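Local coordinates for Dmd discriminator of mRNA degradation (Enterobacteria phage RB69, PDB 5I8J), which is a phage antitoxin that probably binds the bacterial toxin RnlA and so protects phage messenger RNA from degradation, at residues I11-S16 and N45-A50; T6-I11 and A50-E55. One frame throughout, in Å; residues are numbered along the deposited sequence.

Contacts 1 and 2 are successive parts of one strand pairing, strand 6-14 against strand 46-52, in the middle of a four-stranded antiparallel sheet; they share Ile11 and Ala50. Their centres lie 14 Å apart, and Val48 CG1 packs on Phe10 CD1 where they join. Both are partly buried. Contact 1 runs out to a solvent-exposed end at Lys15 and Asn45 and relies mainly on backbone bonds and an indole-lysine packing. Contact 2 has fewer backbone bonds and more apolar packing, and runs out to the turn 52-55. In both, one face packs under helix 30-44 and the other meets the second subunit.

Contact 1 of 2, residues I11-S16 and N45-A50; sequences IGWFKS and NALVKA
Ile11 pairs with Lys49, and Trp13 with Leu47, at the centre of an antiparallel beta sheet where strands 6-14 and 46-52 run antiparallel, their N-to-C directions 169° apart over this part. Each of these hydrogen-bonded pairs contributes two bonds. Ile11 N to Lys49 O and Lys49 N to Ile11 O both measure 2.9 Å, and the bond from Trp13 N to Leu47 O is slightly shorter at 2.8 Å. Leu47 N returns a bond to Trp13 O. Between them lies the non-hydrogen-bonded pair Gly12 and Val48, whose CA atoms are 4.3 Å apart, as is usual for such a pair. Gly12 adds no side chain to the face that Val48 fills beneath helix 30-44, where it touches Ala41.

Apolar packing is centred on the indole, on the face that meets the second subunit. With CG turned beside the backbone N (chi1 -71°), Trp13 lies alongside Leu47, pointing the same way, and Trp13 CE3 rests 3.9 Å from Leu47 CD2. Lys49 crosses the far end of the indole obliquely, bringing Lys49 CE within 3.4 Å of Trp13 CZ3. Its long methylene chain suits this apolar place, and the chain's single bend, at its end (chi4 -81°), turns the amine to acids beyond the pair: Glu59 of this chain and Asp54 of the second subunit, both in salt bridges. Trp13 NE1 likewise donates to Asp23 of the second subunit, so a mostly apolar ring also makes a polar link in the dimer.

At the open end, Asn45 leaves helix 30-44 in a Schellman motif with positive phi, a conformation asparagine tolerates well. There a water replaces the direct strand bond, accepting from Lys15 N at 2.9 Å and donating to Asn45 O at 2.8 Å.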
loop_
_atom_site.group_PDB
_atom_site.type_symbol
_atom_site.label_atom_id
_atom_site.label_comp_id
_atom_site.label_asym_id
_atom_site.label_seq_id
_atom_site.Cartn_x
_atom_site.Cartn_y
_atom_site.Cartn_z
ATOM N N ILE A 11 4.445 -1.557 0.759
ATOM C CA ILE A 11 4.182 -0.236 1.310
ATOM C C ILE A 11 5.109 -0.015 2.481
ATOM O O ILE A 11 5.192 -0.849 3.364
ATOM C CB ILE A 11 2.740 -0.074 1.790
ATOM C CG1 ILE A 11 1.759 -0.561 0.725
ATOM C CG2 ILE A 11 2.477 1.379 2.151
ATOM C CD1 ILE A 11 0.394 -0.774 1.312
ATOM N N GLY A 12 5.820 1.104 2.467
ATOM C CA GLY A 12 6.830 1.391 3.470
ATOM C C GLY A 12 6.568 2.700 4.195
ATOM O O GLY A 12 6.076 3.668 3.599
ATOM N N TRP A 13 6.864 2.698 5.492
ATOM C CA TRP A 13 6.877 3.893 6.329
ATOM C C TRP A 13 8.264 4.140 6.896
ATOM O O TRP A 13 8.804 3.292 7.620
ATOM C CB TRP A 13 5.897 3.765 7.497
ATOM C CG TRP A 13 4.458 3.826 7.128
ATOM C CD1 TRP A 13 3.625 4.905 7.252
ATOM C CD2 TRP A 13 3.658 2.751 6.620
ATOM N NE1 TRP A 13 2.357 4.566 6.827
ATOM C CE2 TRP A 13 2.351 3.257 6.441
ATOM C CE3 TRP A 13 3.921 1.420 6.290
ATOM C CZ2 TRP A 13 1.309 2.472 5.939
ATOM C CZ3 TRP A 13 2.876 0.640 5.794
ATOM C CH2 TRP A 13 1.588 1.175 5.627
ATOM N N PHE A 14 8.839 5.294 6.569
ATOM C CA PHE A 14 10.090 5.721 7.184
ATOM C C PHE A 14 9.816 6.129 8.629
ATOM O O PHE A 14 8.661 6.322 9.015
ATOM C CB PHE A 14 10.719 6.898 6.427
ATOM C CG PHE A 14 11.187 6.556 5.042
ATOM C CD1 PHE A 14 12.278 5.723 4.844
ATOM C CD2 PHE A 14 10.550 7.089 3.936
ATOM C CE1 PHE A 14 12.706 5.417 3.562
ATOM C CE2 PHE A 14 10.975 6.786 2.654
ATOM C CZ PHE A 14 12.051 5.949 2.466
ATOM N N LYS A 15 10.872 6.259 9.429
ATOM C CA LYS A 15 10.718 6.719 10.813
ATOM C C LYS A 15 10.054 8.087 10.886
ATOM O O LYS A 15 9.298 8.382 11.818
ATOM C CB LYS A 15 12.074 6.763 11.515
ATOM C CG LYS A 15 12.729 5.403 11.675
ATOM C CD LYS A 15 14.168 5.552 12.161
ATOM C CE LYS A 15 14.221 6.275 13.494
ATOM N NZ LYS A 15 13.383 5.604 14.539
ATOM N N SER A 16 10.336 8.919 9.890
ATOM C CA SER A 16 9.700 10.238 9.748
ATOM C C SER A 16 8.188 10.198 9.537
ATOM O O SER A 16 7.509 11.223 9.671
ATOM C CB SER A 16 10.319 10.976 8.565
ATOM O OG SER A 16 9.939 10.328 7.358
ATOM N N ASN A 45 15.548 1.532 7.018
ATOM C CA ASN A 45 15.177 1.748 8.417
ATOM C C ASN A 45 13.679 2.005 8.532
ATOM O O ASN A 45 13.247 2.990 9.122
ATOM C CB ASN A 45 15.967 2.909 9.014
ATOM C CG ASN A 45 17.449 2.611 9.096
ATOM O OD1 ASN A 45 17.883 1.853 9.957
ATOM N ND2 ASN A 45 18.230 3.201 8.199
ATOM N N ALA A 46 12.897 1.108 7.943
ATOM C CA ALA A 46 11.482 1.356 7.730
ATOM C C ALA A 46 10.607 0.188 8.176
ATOM O O ALA A 46 11.091 -0.914 8.436
ATOM C CB ALA A 46 11.232 1.661 6.243
ATOM N N LEU A 47 9.316 0.457 8.275
ATOM C CA LEU A 47 8.304 -0.582 8.375
ATOM C C LEU A 47 7.873 -0.883 6.956
ATOM O O LEU A 47 7.500 0.027 6.231
ATOM C CB LEU A 47 7.110 -0.116 9.214
ATOM C CG LEU A 47 5.814 -0.921 9.090
ATOM C CD1 LEU A 47 5.985 -2.320 9.668
ATOM C CD2 LEU A 47 4.659 -0.194 9.764
ATOM N N VAL A 48 7.945 -2.140 6.535
ATOM C CA VAL A 48 7.493 -2.485 5.184
ATOM C C VAL A 48 6.496 -3.625 5.253
ATOM O O VAL A 48 6.733 -4.614 5.951
ATOM C CB VAL A 48 8.673 -2.881 4.265
ATOM C CG1 VAL A 48 8.159 -3.287 2.864
ATOM C CG2 VAL A 48 9.663 -1.736 4.155
ATOM N N LYS A 49 5.370 -3.460 4.551
ATOM C CA LYS A 49 4.339 -4.483 4.435
ATOM C C LYS A 49 4.289 -4.984 3.004
ATOM O O LYS A 49 4.343 -4.181 2.065
ATOM C CB LYS A 49 2.964 -3.944 4.828
ATOM C CG LYS A 49 2.890 -3.326 6.213
ATOM C CD LYS A 49 1.548 -2.588 6.384
ATOM C CE LYS A 49 1.485 -1.820 7.694
ATOM N NZ LYS A 49 1.135 -2.675 8.848
ATOM N N ALA A 50 4.181 -6.302 2.847
ATOM C CA ALA A 50 4.026 -6.921 1.528
ATOM C C ALA A 50 2.576 -7.380 1.323
ATOM O O ALA A 50 1.997 -8.047 2.172
ATOM C CB ALA A 50 4.998 -8.098 1.371
HETATM O O HOH W 1 13.479 5.638 8.349
#

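Contact 2 of 2, residues T6-I11 and A50-E55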
loop_
_atom_site.group_PDB
_atom_site.type_symbol
_atom_site.label_atom_id
_atom_site.label_comp_id
_atom_site.label_asym_id
_atom_site.label_seq_id
_atom_site.Cartn_x
_atom_site.Cartn_y
_atom_site.Cartn_z
ATOM N N THR A 6 4.574 -13.369 -9.553
ATOM C CA THR A 6 3.727 -12.866 -8.474
ATOM C C THR A 6 3.959 -11.368 -8.349
ATOM O O THR A 6 5.095 -10.934 -8.201
ATOM C CB THR A 6 4.040 -13.570 -7.144
ATOM O OG1 THR A 6 3.825 -14.979 -7.285
ATOM C CG2 THR A 6 3.170 -13.040 -6.013
ATOM N N LYS A 7 2.896 -10.569 -8.431
ATOM C CA LYS A 7 3.043 -9.132 -8.250
ATOM C C LYS A 7 2.852 -8.788 -6.780
ATOM O O LYS A 7 1.773 -8.987 -6.214
ATOM C CB LYS A 7 2.043 -8.345 -9.104
ATOM C CG LYS A 7 2.226 -6.832 -9.001
ATOM C CD LYS A 7 1.205 -6.090 -9.849
ATOM C CE LYS A 7 -0.214 -6.421 -9.403
ATOM N NZ LYS A 7 -1.248 -5.792 -10.271
ATOM N N VAL A 8 3.907 -8.277 -6.163
ATOM C CA VAL A 8 3.845 -7.928 -4.753
ATOM C C VAL A 8 3.873 -6.421 -4.613
ATOM O O VAL A 8 4.755 -5.760 -5.139
ATOM C CB VAL A 8 5.011 -8.557 -3.961
ATOM C CG1 VAL A 8 4.819 -8.319 -2.463
ATOM C CG2 VAL A 8 5.089 -10.053 -4.248
ATOM N N THR A 9 2.880 -5.874 -3.922
ATOM C CA THR A 9 2.869 -4.449 -3.622
ATOM C C THR A 9 3.468 -4.237 -2.234
ATOM O O THR A 9 2.982 -4.797 -1.261
ATOM C CB THR A 9 1.445 -3.862 -3.661
ATOM O OG1 THR A 9 0.875 -4.044 -4.972
ATOM C CG2 THR A 9 1.476 -2.377 -3.315
ATOM N N PHE A 10 4.528 -3.450 -2.165
ATOM C CA PHE A 10 5.192 -3.130 -0.912
ATOM C C PHE A 10 4.818 -1.719 -0.507
ATOM O O PHE A 10 4.856 -0.794 -1.334
ATOM C CB PHE A 10 6.715 -3.253 -1.043
ATOM C CG PHE A 10 7.198 -4.656 -1.265
ATOM C CD1 PHE A 10 7.517 -5.475 -0.188
ATOM C CD2 PHE A 10 7.327 -5.162 -2.546
ATOM C CE1 PHE A 10 7.960 -6.763 -0.388
ATOM C CE2 PHE A 10 7.768 -6.458 -2.757
ATOM C CZ PHE A 10 8.084 -7.260 -1.681
ATOM N N ILE A 11 4.445 -1.557 0.759
ATOM C CA ILE A 11 4.182 -0.236 1.310
ATOM C C ILE A 11 5.109 -0.015 2.481
ATOM O O ILE A 11 5.192 -0.849 3.364
ATOM C CB ILE A 11 2.740 -0.074 1.790
ATOM C CG1 ILE A 11 1.759 -0.561 0.725
ATOM C CG2 ILE A 11 2.477 1.379 2.151
ATOM C CD1 ILE A 11 0.394 -0.774 1.312
ATOM N N ALA A 50 4.181 -6.302 2.847
ATOM C CA ALA A 50 4.026 -6.921 1.528
ATOM C C ALA A 50 2.576 -7.380 1.323
ATOM O O ALA A 50 1.997 -8.047 2.172
ATOM C CB ALA A 50 4.998 -8.098 1.371
ATOM N N PHE A 51 2.004 -7.002 0.186
ATOM C CA PHE A 51 0.635 -7.321 -0.172
ATOM C C PHE A 51 0.608 -8.140 -1.459
ATOM O O PHE A 51 1.289 -7.799 -2.422
ATOM C CB PHE A 51 -0.195 -6.043 -0.374
ATOM C CG PHE A 51 -0.539 -5.316 0.900
ATOM C CD1 PHE A 51 0.379 -4.465 1.512
ATOM C CD2 PHE A 51 -1.802 -5.454 1.467
ATOM C CE1 PHE A 51 0.045 -3.789 2.685
ATOM C CE2 PHE A 51 -2.136 -4.779 2.639
ATOM C CZ PHE A 51 -1.217 -3.944 3.242
ATOM N N ILE A 52 -0.189 -9.206 -1.476
ATOM C CA ILE A 52 -0.470 -9.939 -2.709
ATOM C C ILE A 52 -1.983 -10.030 -2.859
ATOM O O ILE A 52 -2.677 -10.413 -1.916
ATOM C CB ILE A 52 0.152 -11.346 -2.718
ATOM C CG1 ILE A 52 1.672 -11.261 -2.558
ATOM C CG2 ILE A 52 -0.199 -12.081 -4.026
ATOM C CD1 ILE A 52 2.336 -12.617 -2.317
ATOM N N ASN A 53 -2.489 -9.647 -4.026
ATOM C CA ASN A 53 -3.939 -9.607 -4.244
ATOM C C ASN A 53 -4.642 -8.799 -3.159
ATOM O O ASN A 53 -5.699 -9.200 -2.661
ATOM C CB ASN A 53 -4.522 -11.023 -4.299
ATOM C CG ASN A 53 -4.018 -11.820 -5.493
ATOM O OD1 ASN A 53 -3.758 -11.262 -6.560
ATOM N ND2 ASN A 53 -3.885 -13.132 -5.320
ATOM N N ASP A 54 -4.014 -7.691 -2.769
ATOM C CA ASP A 54 -4.569 -6.742 -1.791
ATOM C C ASP A 54 -4.647 -7.289 -0.361
ATOM O O ASP A 54 -5.297 -6.703 0.496
ATOM C CB ASP A 54 -5.950 -6.265 -2.248
ATOM C CG ASP A 54 -5.888 -5.468 -3.533
ATOM O OD1 ASP A 54 -4.896 -4.732 -3.716
ATOM O OD2 ASP A 54 -6.817 -5.586 -4.361
ATOM N N GLU A 55 -3.958 -8.390 -0.089
ATOM C CA GLU A 55 -3.943 -8.939 1.262
ATOM C C GLU A 55 -2.526 -8.921 1.818
ATOM O O GLU A 55 -1.583 -9.236 1.104
ATOM C CB GLU A 55 -4.511 -10.357 1.264
ATOM C CG GLU A 55 -5.962 -10.410 0.816
ATOM C CD GLU A 55 -6.556 -11.797 0.921
ATOM O OE1 GLU A 55 -6.358 -12.448 1.970
ATOM O OE2 GLU A 55 -7.236 -12.227 -0.037
HETATM O O HOH W 2 -0.862 -9.329 -6.426
#
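Thr9 and Phe51 form an antiparallel hydrogen-bonded pair, Thr9 N to Phe51 O at 2.9 Å and Phe51 N to Thr9 O at 2.8 Å, on strand segments inclined at 144°, beside the type I' turn that carries strand 46-52 into strand 55-61. Asn53 and Asp54 fill the two positive-phi places of that turn, which suit such residues. A water links Asn53 N to Lys7 O.

Val8, Phe10, Ala50, Thr6 and Ile52 share one face; Thr9, Ile11 and Phe51 the other. Val8 CG1, set anti to the backbone N (chi1 -173°), lies over one face of the Phe10 ring, toward its rim, and 3.8 Å from Ala50 CB. Ala50 CB, a small methyl, also meets Phe10 CE1 at 3.7 Å. Farther along, Thr6 CG2 meets Ile52 CD1 at 3.8 Å, the two side chains crossing at about a right angle. Opposite, Ile11 CD1 presses tightly on Phe51 CE1, 3.3 Å away, while Thr9 O lies at the edge of the Phe51 ring.

There Phe51 also stacks edge-to-face on Phe51 of the second subunit. Phe10 and Ala50 pack beneath helix 30-44, against Thr37; Val8 and Phe10 also touch strand 19-26, and Ile52 meets Val57 on strand 55-61.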